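RagB/SusD domain protein (PDB 5J90) binds chitin and, as a SusD homologue, probably captures chitin chains at the cell surface for uptake by Flavobacterium johnsoniae. Local coordinates at residues N38-L43 against I327-A332; L55-W60 against E431-W436; T289-P294 against H312-G317; N395-V400 against K446-L451. All blocks are in the same frame, centred on the assembly; numbering follows the deposited sequence.

Contact 1: residues N38-L43 against I327-A332; sequences NNIQVL and IYLMNA
Leu329 and Ile327 turn their side chains toward Ile40, Gln41 and Leu43 where a classic beta bulge, with Leu329 and Met330 both facing Phe244, interrupts the short antiparallel pair of strands 244-247 and 326-328 in this SusD-like, largely helical fold. The other partner is the irregular chain between helices 33-37 and 46-54. Leu43 and Ile327 reach for each other end on, the branch methyl Leu43 CD2 standing 3.9 Å from Ile327 CD1. Ile40 comes at Leu329 aslant: with chi1 at -64°, CG1 lies beside the backbone N and CG2 is anti to it, meeting Leu329 CD1 at 3.9 Å. Gln41 behaves differently. Its chain is extended beyond CG and runs antiparallel alongside Leu329, so that the amide carbon CD lies 3.8 Å from Leu329 CD2. The contact is therefore made mostly by methyl groups and the Gln41 side chain, all buried, and the amide NE2 makes a weak hydrogen bond to Gln53. Helix 113-134 closes one flank, with Glu125 against both Ile40 and Leu329. The amide oxygen Gln41 OE1 rests 3.3 Å from the methyl carbon Ile327 CG2.

Contact 2: residues L55-W60 against E431-W436; sequences LNSDIW and EGQEAW
Ser57 and Trp60 on the short helix 57-60 pack against Gly432, Gln433 and Trp436 in the first turn of helix 432-442. The tight part lies where the two helix starts meet, the CA atoms of Asp58 and Gly432 being only 4.1 Å apart; the absence of a side chain on Gly432 permits this approach. Here Ser57 OG donates to Gln433 OE1 at 3.0 Å, tilted 21° from the amide's carbonyl plane, and Gln433 reaches back through a bend at chi2 (67°). Gly432 N gives a longer bond, 3.3 Å, to Asp58 OD1, while Tyr49 holds Asp58 OD2. Towards Trp60 the contact becomes partly exposed. The two indoles lie side by side with six-membered rings inclined at 52°, and Trp60 CE3 sits over one face of Trp436, 3.7 Å from its CE2. Trp60 CB adds a CH-pi contact to the five-membered ring. The indole nitrogens turn elsewhere, to Asn76 O and Val465 O. Glu431 caps backbone N-H groups of Gln433 and Glu434, and Gln53 NE2 bonds both Glu431 OE2 and Asp58 OD1. Two buried carboxylates thus gather at one helix N-terminus, whose dipole would probably help stabilise their negative charge.

Contact 3: residues T289-P294 against H312-G317; sequences TSKQFP and HQDFSG
With chi1 at 171°, Ser290 places its OG opposite the backbone N and beside its own carbonyl carbon, where it meets the main-chain oxygen of Asp314. The hydroxyl donates to Asp314 O at 2.7 Å, in the carbonyl plane and on a lone pair. Gln292 N donates to the same oxygen at 3.1 Å, a nearly straight bond (167°) that arrives tilted from that plane, so two donors grip one carbonyl. The extended Gln292 side chain runs alongside Phe315, and a water bridges its OE1 to Asp314 N. Phe293 turns an edge to its neighbour in a T-shaped pair: CE2 stands over one face of Phe315, 3.7 Å from CE1, with the planes at 89°. His312 CD2 covers the opposite face, leaving Phe315 sandwiched. At the exposed margin, Lys291 touches Asp314 through CD, 3.5 Å from OD1, but its NZ is turned from the carboxylate, 5.7 Å from OD1. A further water links Thr289 O to Gly317 N. Ser290 OG also accepts from Phe293 N at 3.0 Å, and Phe315 N bonds back to His312 O. The arrangement thus joins an ST motif to a type I beta turn, between helix 283-286 and strand 326-328 of this SusD-like protein.

Contact 4: residues N395-V400 against K446-L451; sequences NNSDPV and KLFPVL
Two irregular loops meet here, one between helices 373-378 and 413-428, the other between helices 432-442 and 472-477, running in roughly opposite directions at 159°. Phe448 enters the gap between them with its ring edge leading: Asp398 O sits at that edge, near the ring plane, 3.3 Å from Phe448 CE1. The carbonyl is held by its neighbour as well, for Ser397 OG donates to Asp398 O at 2.8 Å. That hydroxyl stands anti to its backbone N (chi1 -176°), which also brings it 3.5 Å from Phe448 CE1, at a slant to the ring. Val400 passes Phe448 at an angle, its CG2 3.9 Å from CD1. In this SusD-like fold the contact joins two loops outside the helical core; its centre lies about 22 Å from the centre of the chain, and Phe448 ties it inward to Ala269 and Ser273 of helix 269-277. Arg301 joins both loops, bonding Asn395 O and Pro449 O. At one end, Lys446 packs its CB 3.4 Å from Val400 O, and bends at chi2 and chi3 carry the rest of the chain away. At the other, Leu451 CD1 approaches Asn395 OD1 to 3.5 Å, while Asn395 ND2 is bonded to Asp389.

Contacts 1 and 2 form the inner pair, their centres about 13 Å apart, and touch where Gln41 packs on Glu431; Gln53 of helix 46-54 serves both. Contacts 3 and 4 lie farther out on the same side of the chain's centre, about 20 Å between centres, and meet through His312 and Asn395, which share Asp389. Contact 2 also reaches contact 4, Trp60 O packing on Leu447. Along the chain contact 2 crosses both contact 1 and contact 4, whereas contact 3 is nested inside the loops closed by contacts 1 and 2. N-terminal residues are thereby joined to late helices and loops in one SusD-like unit.

Contact 1: residues N38-L43 against I327-A332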
loop_
_atom_site.group_PDB
_atom_site.type_symbol
_atom_site.label_atom_id
_atom_site.label_comp_id
_atom_site.label_asym_id
_atom_site.label_seq_id
_atom_site.Cartn_x
_atom_site.Cartn_y
_atom_site.Cartn_z
ATOM N N ASN A 38 3.100 -33.528 -1.410
ATOM C CA ASN A 38 3.903 -33.628 -2.623
ATOM C C ASN A 38 3.808 -32.419 -3.546
ATOM O O ASN A 38 4.472 -32.376 -4.580
ATOM C CB ASN A 38 3.540 -34.894 -3.410
ATOM C CG ASN A 38 4.074 -36.150 -2.764
ATOM O OD1 ASN A 38 5.108 -36.125 -2.091
ATOM N ND2 ASN A 38 3.367 -37.257 -2.952
ATOM N N ASN A 39 2.990 -31.437 -3.172
ATOM C CA ASN A 39 2.734 -30.308 -4.076
ATOM C C ASN A 39 2.764 -28.923 -3.454
ATOM O O ASN A 39 2.327 -27.967 -4.080
ATOM C CB ASN A 39 1.432 -30.509 -4.863
ATOM C CG ASN A 39 1.521 -31.663 -5.846
ATOM O OD1 ASN A 39 2.035 -31.512 -6.961
ATOM N ND2 ASN A 39 1.036 -32.825 -5.435
ATOM N N ILE A 40 3.269 -28.799 -2.233
ATOM C CA ILE A 40 3.581 -27.470 -1.702
ATOM C C ILE A 40 4.693 -26.904 -2.577
ATOM O O ILE A 40 4.548 -25.839 -3.186
ATOM C CB ILE A 40 3.983 -27.529 -0.222
ATOM C CG1 ILE A 40 2.796 -28.021 0.606
ATOM C CG2 ILE A 40 4.480 -26.160 0.270
ATOM C CD1 ILE A 40 3.192 -28.589 1.949
ATOM N N GLN A 41 5.803 -27.636 -2.655
ATOM C CA GLN A 41 6.689 -27.562 -3.807
ATOM C C GLN A 41 6.422 -28.812 -4.626
ATOM O O GLN A 41 6.472 -29.924 -4.096
ATOM C CB GLN A 41 8.157 -27.518 -3.384
ATOM C CG GLN A 41 8.515 -26.227 -2.696
ATOM C CD GLN A 41 10.002 -26.087 -2.481
ATOM O OE1 GLN A 41 10.729 -27.079 -2.377
ATOM N NE2 GLN A 41 10.473 -24.852 -2.424
ATOM N N VAL A 42 6.111 -28.648 -5.907
ATOM C CA VAL A 42 5.808 -29.813 -6.735
ATOM C C VAL A 42 7.047 -30.681 -6.902
ATOM O O VAL A 42 8.043 -30.260 -7.486
ATOM C CB VAL A 42 5.237 -29.407 -8.100
ATOM C CG1 VAL A 42 5.081 -30.638 -8.992
ATOM C CG2 VAL A 42 3.902 -28.696 -7.912
ATOM N N LEU A 43 6.994 -31.893 -6.360
ATOM C CA LEU A 43 8.180 -32.737 -6.340
ATOM C C LEU A 43 8.414 -33.430 -7.670
ATOM O O LEU A 43 9.563 -33.699 -8.039
ATOM C CB LEU A 43 8.094 -33.752 -5.201
ATOM C CG LEU A 43 8.055 -33.139 -3.804
ATOM C CD1 LEU A 43 8.117 -34.234 -2.748
ATOM C CD2 LEU A 43 9.174 -32.123 -3.602
ATOM N N ILE A 327 13.133 -32.365 1.680
ATOM C CA ILE A 327 12.976 -31.007 1.159
ATOM C C ILE A 327 12.498 -30.108 2.296
ATOM O O ILE A 327 11.371 -30.237 2.777
ATOM C CB ILE A 327 11.972 -30.965 -0.010
ATOM C CG1 ILE A 327 12.409 -31.885 -1.159
ATOM C CG2 ILE A 327 11.804 -29.543 -0.519
ATOM C CD1 ILE A 327 11.843 -33.290 -1.081
ATOM N N TYR A 328 13.379 -29.220 2.739
ATOM C CA TYR A 328 13.077 -28.352 3.883
ATOM C C TYR A 328 12.216 -27.172 3.463
ATOM O O TYR A 328 12.497 -26.499 2.464
ATOM C CB TYR A 328 14.363 -27.866 4.550
ATOM C CG TYR A 328 15.028 -28.945 5.375
ATOM C CD1 TYR A 328 15.768 -29.948 4.770
ATOM C CD2 TYR A 328 14.876 -28.989 6.755
ATOM C CE1 TYR A 328 16.361 -30.948 5.520
ATOM C CE2 TYR A 328 15.462 -29.980 7.513
ATOM C CZ TYR A 328 16.204 -30.955 6.884
ATOM O OH TYR A 328 16.790 -31.956 7.627
ATOM N N LEU A 329 11.157 -26.934 4.225
ATOM C CA LEU A 329 10.244 -25.837 3.932
ATOM C C LEU A 329 10.231 -24.766 5.024
ATOM O O LEU A 329 9.827 -23.633 4.772
ATOM C CB LEU A 329 8.833 -26.368 3.673
ATOM C CG LEU A 329 8.708 -27.238 2.425
ATOM C CD1 LEU A 329 7.325 -27.875 2.378
ATOM C CD2 LEU A 329 8.988 -26.421 1.170
ATOM N N MET A 330 10.668 -25.113 6.232
ATOM C CA MET A 330 10.841 -24.123 7.299
ATOM C C MET A 330 11.841 -24.658 8.323
ATOM O O MET A 330 11.544 -25.615 9.044
ATOM C CB MET A 330 9.510 -23.790 7.971
ATOM C CG MET A 330 9.625 -22.720 9.057
ATOM S SD MET A 330 8.075 -22.422 9.941
ATOM C CE MET A 330 7.164 -21.493 8.727
ATOM N N ASN A 331 13.017 -24.044 8.378
ATOM C CA ASN A 331 14.063 -24.468 9.304
ATOM C C ASN A 331 13.921 -23.842 10.677
ATOM O O ASN A 331 13.419 -22.726 10.806
ATOM C CB ASN A 331 15.440 -24.068 8.780
ATOM C CG ASN A 331 15.765 -24.669 7.439
ATOM O OD1 ASN A 331 15.499 -25.846 7.187
ATOM N ND2 ASN A 331 16.372 -23.870 6.575
ATOM N N ALA A 332 14.406 -24.531 11.704
ATOM C CA ALA A 332 14.436 -23.952 13.035
ATOM C C ALA A 332 15.145 -22.592 13.064
ATOM O O ALA A 332 14.754 -21.709 13.829
ATOM C CB ALA A 332 15.083 -24.933 14.018
#

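Contact 2: residues L55-W60 against E431-W436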
loop_
_atom_site.group_PDB
_atom_site.type_symbol
_atom_site.label_atom_id
_atom_site.label_comp_id
_atom_site.label_asym_id
_atom_site.label_seq_id
_atom_site.Cartn_x
_atom_site.Cartn_y
_atom_site.Cartn_z
ATOM N N LEU A 55 11.631 -20.771 -11.785
ATOM C CA LEU A 55 11.820 -19.646 -12.700
ATOM C C LEU A 55 11.079 -18.389 -12.228
ATOM O O LEU A 55 10.888 -17.433 -12.990
ATOM C CB LEU A 55 11.394 -20.037 -14.123
ATOM C CG LEU A 55 12.333 -21.047 -14.791
ATOM C CD1 LEU A 55 11.734 -21.601 -16.073
ATOM C CD2 LEU A 55 13.664 -20.380 -15.082
ATOM N N ASN A 56 10.699 -18.380 -10.952
ATOM C CA ASN A 56 10.166 -17.160 -10.345
ATOM C C ASN A 56 10.910 -16.837 -9.047
ATOM O O ASN A 56 12.020 -16.321 -9.099
ATOM C CB ASN A 56 8.615 -17.134 -10.258
ATOM C CG ASN A 56 8.016 -18.361 -9.573
ATOM O OD1 ASN A 56 7.978 -18.444 -8.350
ATOM N ND2 ASN A 56 7.480 -19.289 -10.368
ATOM N N SER A 57 10.344 -17.178 -7.898
ATOM C CA SER A 57 10.952 -16.764 -6.643
ATOM C C SER A 57 12.352 -17.338 -6.358
ATOM O O SER A 57 13.145 -16.699 -5.661
ATOM C CB SER A 57 10.008 -17.016 -5.477
ATOM O OG SER A 57 9.652 -18.378 -5.373
ATOM N N ASP A 58 12.684 -18.516 -6.900
ATOM C CA ASP A 58 14.048 -19.036 -6.701
ATOM C C ASP A 58 15.092 -18.091 -7.284
ATOM O O ASP A 58 16.239 -18.070 -6.837
ATOM C CB ASP A 58 14.228 -20.417 -7.337
ATOM C CG ASP A 58 13.667 -21.545 -6.483
ATOM O OD1 ASP A 58 13.295 -21.308 -5.308
ATOM O OD2 ASP A 58 13.594 -22.684 -7.003
ATOM N N ILE A 59 14.684 -17.310 -8.281
ATOM C CA ILE A 59 15.572 -16.362 -8.940
ATOM C C ILE A 59 15.393 -14.940 -8.387
ATOM O O ILE A 59 16.370 -14.270 -8.068
ATOM C CB ILE A 59 15.377 -16.412 -10.469
ATOM C CG1 ILE A 59 15.768 -17.808 -10.985
ATOM C CG2 ILE A 59 16.183 -15.313 -11.144
ATOM C CD1 ILE A 59 15.613 -17.982 -12.484
ATOM N N TRP A 60 14.153 -14.478 -8.253
ATOM C CA TRP A 60 13.909 -13.127 -7.748
ATOM C C TRP A 60 14.461 -12.935 -6.333
ATOM O O TRP A 60 14.874 -11.832 -5.969
ATOM C CB TRP A 60 12.418 -12.809 -7.787
ATOM C CG TRP A 60 11.809 -12.828 -9.176
ATOM C CD1 TRP A 60 12.434 -12.544 -10.363
ATOM C CD2 TRP A 60 10.454 -13.151 -9.503
ATOM N NE1 TRP A 60 11.546 -12.673 -11.406
ATOM C CE2 TRP A 60 10.326 -13.051 -10.905
ATOM C CE3 TRP A 60 9.335 -13.516 -8.746
ATOM C CZ2 TRP A 60 9.117 -13.291 -11.562
ATOM C CZ3 TRP A 60 8.137 -13.759 -9.402
ATOM C CH2 TRP A 60 8.039 -13.646 -10.794
ATOM N N GLU A 431 15.101 -22.394 -0.450
ATOM C CA GLU A 431 13.657 -22.123 -0.514
ATOM C C GLU A 431 13.347 -20.652 -0.869
ATOM O O GLU A 431 13.130 -19.796 -0.006
ATOM C CB GLU A 431 12.982 -22.551 0.794
ATOM C CG GLU A 431 11.515 -22.945 0.650
ATOM C CD GLU A 431 10.656 -21.808 0.121
ATOM O OE1 GLU A 431 10.215 -20.958 0.930
ATOM O OE2 GLU A 431 10.435 -21.749 -1.105
ATOM N N GLY A 432 13.317 -20.377 -2.162
ATOM C CA GLY A 432 13.256 -19.012 -2.642
ATOM C C GLY A 432 11.985 -18.238 -2.352
ATOM O O GLY A 432 12.032 -17.014 -2.298
ATOM N N GLN A 433 10.862 -18.922 -2.160
ATOM C CA GLN A 433 9.595 -18.221 -1.966
ATOM C C GLN A 433 9.585 -17.384 -0.685
ATOM O O GLN A 433 9.238 -16.204 -0.722
ATOM C CB GLN A 433 8.430 -19.214 -2.005
ATOM C CG GLN A 433 7.053 -18.597 -1.743
ATOM C CD GLN A 433 6.585 -17.640 -2.834
ATOM O OE1 GLN A 433 7.038 -17.692 -3.987
ATOM N NE2 GLN A 433 5.664 -16.760 -2.468
ATOM N N GLU A 434 9.992 -17.968 0.435
ATOM C CA GLU A 434 10.025 -17.208 1.673
ATOM C C GLU A 434 11.034 -16.065 1.580
ATOM O O GLU A 434 10.780 -14.969 2.059
ATOM C CB GLU A 434 10.339 -18.123 2.851
ATOM C CG GLU A 434 10.274 -17.421 4.211
ATOM C CD GLU A 434 8.944 -16.734 4.481
ATOM O OE1 GLU A 434 7.911 -17.115 3.890
ATOM O OE2 GLU A 434 8.923 -15.804 5.313
ATOM N N ALA A 435 12.183 -16.316 0.955
ATOM C CA ALA A 435 13.195 -15.273 0.801
ATOM C C ALA A 435 12.683 -14.102 -0.032
ATOM O O ALA A 435 12.968 -12.943 0.283
ATOM C CB ALA A 435 14.482 -15.855 0.185
ATOM N N TRP A 436 11.939 -14.403 -1.098
ATOM C CA TRP A 436 11.325 -13.362 -1.939
ATOM C C TRP A 436 10.299 -12.547 -1.147
ATOM O O TRP A 436 10.258 -11.315 -1.249
ATOM C CB TRP A 436 10.684 -13.995 -3.188
ATOM C CG TRP A 436 9.941 -13.051 -4.104
ATOM C CD1 TRP A 436 10.377 -11.845 -4.586
ATOM C CD2 TRP A 436 8.644 -13.265 -4.669
ATOM N NE1 TRP A 436 9.414 -11.287 -5.405
ATOM C CE2 TRP A 436 8.346 -12.145 -5.477
ATOM C CE3 TRP A 436 7.705 -14.303 -4.575
ATOM C CZ2 TRP A 436 7.136 -12.026 -6.169
ATOM C CZ3 TRP A 436 6.508 -14.190 -5.270
ATOM C CH2 TRP A 436 6.238 -13.060 -6.058
#

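Contact 3: residues T289-P294 against H312-G317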
loop_
_atom_site.group_PDB
_atom_site.type_symbol
_atom_site.label_atom_id
_atom_site.label_comp_id
_atom_site.label_asym_id
_atom_site.label_seq_id
_atom_site.Cartn_x
_atom_site.Cartn_y
_atom_site.Cartn_z
ATOM N N THR A 289 31.586 -26.538 -6.810
ATOM C CA THR A 289 32.586 -25.739 -7.505
ATOM C C THR A 289 32.357 -25.792 -9.015
ATOM O O THR A 289 31.838 -26.779 -9.547
ATOM C CB THR A 289 34.030 -26.170 -7.159
ATOM O OG1 THR A 289 34.196 -27.568 -7.429
ATOM C CG2 THR A 289 34.314 -25.910 -5.693
ATOM N N SER A 290 32.743 -24.713 -9.683
ATOM C CA SER A 290 32.480 -24.503 -11.105
ATOM C C SER A 290 33.295 -25.435 -12.006
ATOM O O SER A 290 34.462 -25.706 -11.721
ATOM C CB SER A 290 32.801 -23.045 -11.454
ATOM O OG SER A 290 32.764 -22.812 -12.851
ATOM N N LYS A 291 32.684 -25.906 -13.089
ATOM C CA LYS A 291 33.408 -26.696 -14.091
ATOM C C LYS A 291 34.337 -25.794 -14.899
ATOM O O LYS A 291 35.468 -26.176 -15.219
ATOM C CB LYS A 291 32.426 -27.413 -15.018
ATOM C CG LYS A 291 33.069 -28.216 -16.153
ATOM C CD LYS A 291 31.987 -28.819 -17.039
ATOM C CE LYS A 291 32.568 -29.709 -18.133
ATOM N NZ LYS A 291 33.227 -30.912 -17.558
ATOM N N GLN A 292 33.860 -24.597 -15.222
ATOM C CA GLN A 292 34.614 -23.639 -16.032
ATOM C C GLN A 292 35.779 -23.036 -15.264
ATOM O O GLN A 292 36.845 -22.769 -15.830
ATOM C CB GLN A 292 33.694 -22.522 -16.522
ATOM C CG GLN A 292 34.361 -21.516 -17.452
ATOM C CD GLN A 292 33.387 -20.476 -17.974
ATOM O OE1 GLN A 292 32.170 -20.653 -17.890
ATOM N NE2 GLN A 292 33.916 -19.380 -18.504
ATOM N N PHE A 293 35.561 -22.817 -13.973
ATOM C CA PHE A 293 36.554 -22.219 -13.094
ATOM C C PHE A 293 36.849 -23.199 -11.966
ATOM O O PHE A 293 36.311 -23.067 -10.866
ATOM C CB PHE A 293 36.023 -20.897 -12.530
ATOM C CG PHE A 293 35.595 -19.915 -13.588
ATOM C CD1 PHE A 293 36.535 -19.169 -14.281
ATOM C CD2 PHE A 293 34.252 -19.734 -13.891
ATOM C CE1 PHE A 293 36.146 -18.270 -15.253
ATOM C CE2 PHE A 293 33.858 -18.834 -14.862
ATOM C CZ PHE A 293 34.804 -18.100 -15.544
ATOM N N PRO A 294 37.693 -24.206 -12.239
ATOM C CA PRO A 294 37.916 -25.309 -11.300
ATOM C C PRO A 294 38.202 -24.868 -9.868
ATOM O O PRO A 294 39.005 -23.962 -9.630
ATOM C CB PRO A 294 39.135 -26.026 -11.893
ATOM C CG PRO A 294 39.021 -25.774 -13.352
ATOM C CD PRO A 294 38.468 -24.377 -13.483
ATOM N N HIS A 312 27.397 -19.404 -19.586
ATOM C CA HIS A 312 27.267 -19.470 -18.128
ATOM C C HIS A 312 26.904 -20.844 -17.567
ATOM O O HIS A 312 26.873 -21.017 -16.346
ATOM C CB HIS A 312 26.254 -18.429 -17.627
ATOM C CG HIS A 312 26.647 -17.016 -17.923
ATOM N ND1 HIS A 312 26.214 -16.340 -19.045
ATOM C CD2 HIS A 312 27.461 -16.159 -17.262
ATOM C CE1 HIS A 312 26.728 -15.124 -19.050
ATOM N NE2 HIS A 312 27.490 -14.989 -17.980
ATOM N N GLN A 313 26.640 -21.822 -18.433
ATOM C CA GLN A 313 26.158 -23.115 -17.945
ATOM C C GLN A 313 27.178 -23.848 -17.081
ATOM O O GLN A 313 26.814 -24.731 -16.304
ATOM C CB GLN A 313 25.722 -24.017 -19.096
ATOM C CG GLN A 313 26.883 -24.638 -19.854
ATOM C CD GLN A 313 26.431 -25.334 -21.113
ATOM O OE1 GLN A 313 25.259 -25.278 -21.479
ATOM N NE2 GLN A 313 27.363 -25.997 -21.792
ATOM N N ASP A 314 28.453 -23.503 -17.237
ATOM C CA ASP A 314 29.510 -24.161 -16.484
ATOM C C ASP A 314 29.976 -23.366 -15.268
ATOM O O ASP A 314 31.003 -23.676 -14.665
ATOM C CB ASP A 314 30.685 -24.539 -17.401
ATOM C CG ASP A 314 30.354 -25.711 -18.308
ATOM O OD1 ASP A 314 29.503 -26.547 -17.928
ATOM O OD2 ASP A 314 30.952 -25.802 -19.405
ATOM N N PHE A 315 29.193 -22.356 -14.885
ATOM C CA PHE A 315 29.358 -21.731 -13.570
ATOM C C PHE A 315 28.904 -22.726 -12.483
ATOM O O PHE A 315 28.505 -23.852 -12.797
ATOM C CB PHE A 315 28.547 -20.427 -13.498
ATOM C CG PHE A 315 29.229 -19.236 -14.144
ATOM C CD1 PHE A 315 29.731 -19.312 -15.438
ATOM C CD2 PHE A 315 29.354 -18.037 -13.457
ATOM C CE1 PHE A 315 30.350 -18.220 -16.024
ATOM C CE2 PHE A 315 29.976 -16.939 -14.038
ATOM C CZ PHE A 315 30.470 -17.032 -15.329
ATOM N N SER A 316 28.946 -22.329 -11.214
ATOM C CA SER A 316 28.638 -23.263 -10.127
ATOM C C SER A 316 27.208 -23.800 -10.142
ATOM O O SER A 316 26.247 -23.044 -10.301
ATOM C CB SER A 316 28.921 -22.636 -8.758
ATOM O OG SER A 316 30.314 -22.570 -8.486
ATOM N N GLY A 317 27.065 -25.107 -9.959
ATOM C CA GLY A 317 25.754 -25.713 -9.855
ATOM C C GLY A 317 25.227 -25.674 -8.429
ATOM O O GLY A 317 25.950 -25.331 -7.492
HETATM O O HOH W 1 29.231 -27.005 -10.636
HETATM O O HOH W 2 29.695 -26.323 -13.226
HETATM O O HOH W 3 29.780 -21.649 -18.733
#

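Contact 4: residues N395-V400 against K446-L451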
loop_
_atom_site.group_PDB
_atom_site.type_symbol
_atom_site.label_atom_id
_atom_site.label_comp_id
_atom_site.label_asym_id
_atom_site.label_seq_id
_atom_site.Cartn_x
_atom_site.Cartn_y
_atom_site.Cartn_z
ATOM N N ASN A 395 28.472 -7.370 -16.794
ATOM C CA ASN A 395 27.634 -7.936 -15.737
ATOM C C ASN A 395 28.209 -7.759 -14.336
ATOM O O ASN A 395 27.621 -8.230 -13.361
ATOM C CB ASN A 395 27.370 -9.417 -16.006
ATOM C CG ASN A 395 26.586 -9.642 -17.281
ATOM O OD1 ASN A 395 25.789 -8.795 -17.691
ATOM N ND2 ASN A 395 26.800 -10.792 -17.912
ATOM N N ASN A 396 29.355 -7.088 -14.237
ATOM C CA ASN A 396 30.026 -6.887 -12.953
ATOM C C ASN A 396 29.269 -5.936 -12.035
ATOM O O ASN A 396 28.465 -5.121 -12.494
ATOM C CB ASN A 396 31.440 -6.327 -13.155
ATOM C CG ASN A 396 32.381 -7.313 -13.813
ATOM O OD1 ASN A 396 31.988 -8.417 -14.189
ATOM N ND2 ASN A 396 33.636 -6.906 -13.974
ATOM N N SER A 397 29.540 -6.034 -10.736
ATOM C CA SER A 397 29.010 -5.059 -9.791
ATOM C C SER A 397 29.837 -4.942 -8.520
ATOM O O SER A 397 30.354 -5.938 -8.015
ATOM C CB SER A 397 27.575 -5.415 -9.402
ATOM O OG SER A 397 27.035 -4.421 -8.546
ATOM N N ASP A 398 29.931 -3.724 -7.992
ATOM C CA ASP A 398 30.392 -3.521 -6.624
ATOM C C ASP A 398 29.385 -4.200 -5.699
ATOM O O ASP A 398 28.211 -4.342 -6.052
ATOM C CB ASP A 398 30.438 -2.028 -6.273
ATOM C CG ASP A 398 31.471 -1.260 -7.076
ATOM O OD1 ASP A 398 32.447 -1.879 -7.546
ATOM O OD2 ASP A 398 31.306 -0.029 -7.221
ATOM N N PRO A 399 29.830 -4.613 -4.510
ATOM C CA PRO A 399 28.895 -5.248 -3.576
ATOM C C PRO A 399 27.802 -4.279 -3.131
ATOM O O PRO A 399 28.026 -3.067 -3.091
ATOM C CB PRO A 399 29.787 -5.622 -2.390
ATOM C CG PRO A 399 30.937 -4.658 -2.464
ATOM C CD PRO A 399 31.171 -4.428 -3.924
ATOM N N VAL A 400 26.628 -4.817 -2.807
ATOM C CA VAL A 400 25.522 -3.996 -2.309
ATOM C C VAL A 400 25.086 -4.325 -0.878
ATOM O O VAL A 400 24.561 -3.453 -0.191
ATOM C CB VAL A 400 24.282 -4.032 -3.247
ATOM C CG1 VAL A 400 24.600 -3.355 -4.574
ATOM C CG2 VAL A 400 23.788 -5.461 -3.466
ATOM N N LYS A 446 20.287 -6.670 0.564
ATOM C CA LYS A 446 20.401 -5.913 -0.676
ATOM C C LYS A 446 20.804 -6.869 -1.802
ATOM O O LYS A 446 21.698 -7.701 -1.625
ATOM C CB LYS A 446 21.442 -4.793 -0.543
ATOM C CG LYS A 446 21.240 -3.862 0.654
ATOM C CD LYS A 446 19.893 -3.161 0.631
ATOM C CE LYS A 446 19.795 -2.163 -0.508
ATOM N NZ LYS A 446 18.603 -1.272 -0.355
ATOM N N LEU A 447 20.135 -6.744 -2.946
ATOM C CA LEU A 447 20.368 -7.605 -4.107
ATOM C C LEU A 447 20.789 -6.794 -5.330
ATOM O O LEU A 447 20.430 -5.625 -5.473
ATOM C CB LEU A 447 19.095 -8.398 -4.444
ATOM C CG LEU A 447 18.525 -9.312 -3.354
ATOM C CD1 LEU A 447 17.213 -9.944 -3.814
ATOM C CD2 LEU A 447 19.530 -10.389 -2.940
ATOM N N PHE A 448 21.534 -7.415 -6.237
ATOM C CA PHE A 448 21.916 -6.726 -7.470
ATOM C C PHE A 448 20.697 -6.484 -8.355
ATOM O O PHE A 448 19.948 -7.415 -8.655
ATOM C CB PHE A 448 22.945 -7.546 -8.260
ATOM C CG PHE A 448 24.244 -7.777 -7.532
ATOM C CD1 PHE A 448 24.937 -6.721 -6.955
ATOM C CD2 PHE A 448 24.780 -9.050 -7.442
ATOM C CE1 PHE A 448 26.137 -6.934 -6.298
ATOM C CE2 PHE A 448 25.978 -9.272 -6.781
ATOM C CZ PHE A 448 26.655 -8.215 -6.213
ATOM N N PRO A 449 20.502 -5.237 -8.807
ATOM C CA PRO A 449 19.379 -4.946 -9.709
ATOM C C PRO A 449 19.565 -5.588 -11.084
ATOM O O PRO A 449 20.696 -5.812 -11.525
ATOM C CB PRO A 449 19.407 -3.418 -9.825
ATOM C CG PRO A 449 20.827 -3.038 -9.499
ATOM C CD PRO A 449 21.235 -4.017 -8.425
ATOM N N VAL A 450 18.471 -5.891 -11.768
ATOM C CA VAL A 450 18.578 -6.431 -13.121
ATOM C C VAL A 450 19.188 -5.387 -14.055
ATOM O O VAL A 450 19.107 -4.185 -13.798
ATOM C CB VAL A 450 17.217 -6.924 -13.689
ATOM C CG1 VAL A 450 16.657 -8.053 -12.828
ATOM C CG2 VAL A 450 16.213 -5.771 -13.828
ATOM N N LEU A 451 19.813 -5.860 -15.130
ATOM C CA LEU A 451 20.399 -4.987 -16.146
ATOM C C LEU A 451 19.471 -4.841 -17.340
ATOM O O LEU A 451 19.590 -3.887 -18.109
ATOM C CB LEU A 451 21.748 -5.538 -16.608
ATOM C CG LEU A 451 22.807 -5.552 -15.512
ATOM C CD1 LEU A 451 24.093 -6.214 -16.007
ATOM C CD2 LEU A 451 23.075 -4.143 -15.018
#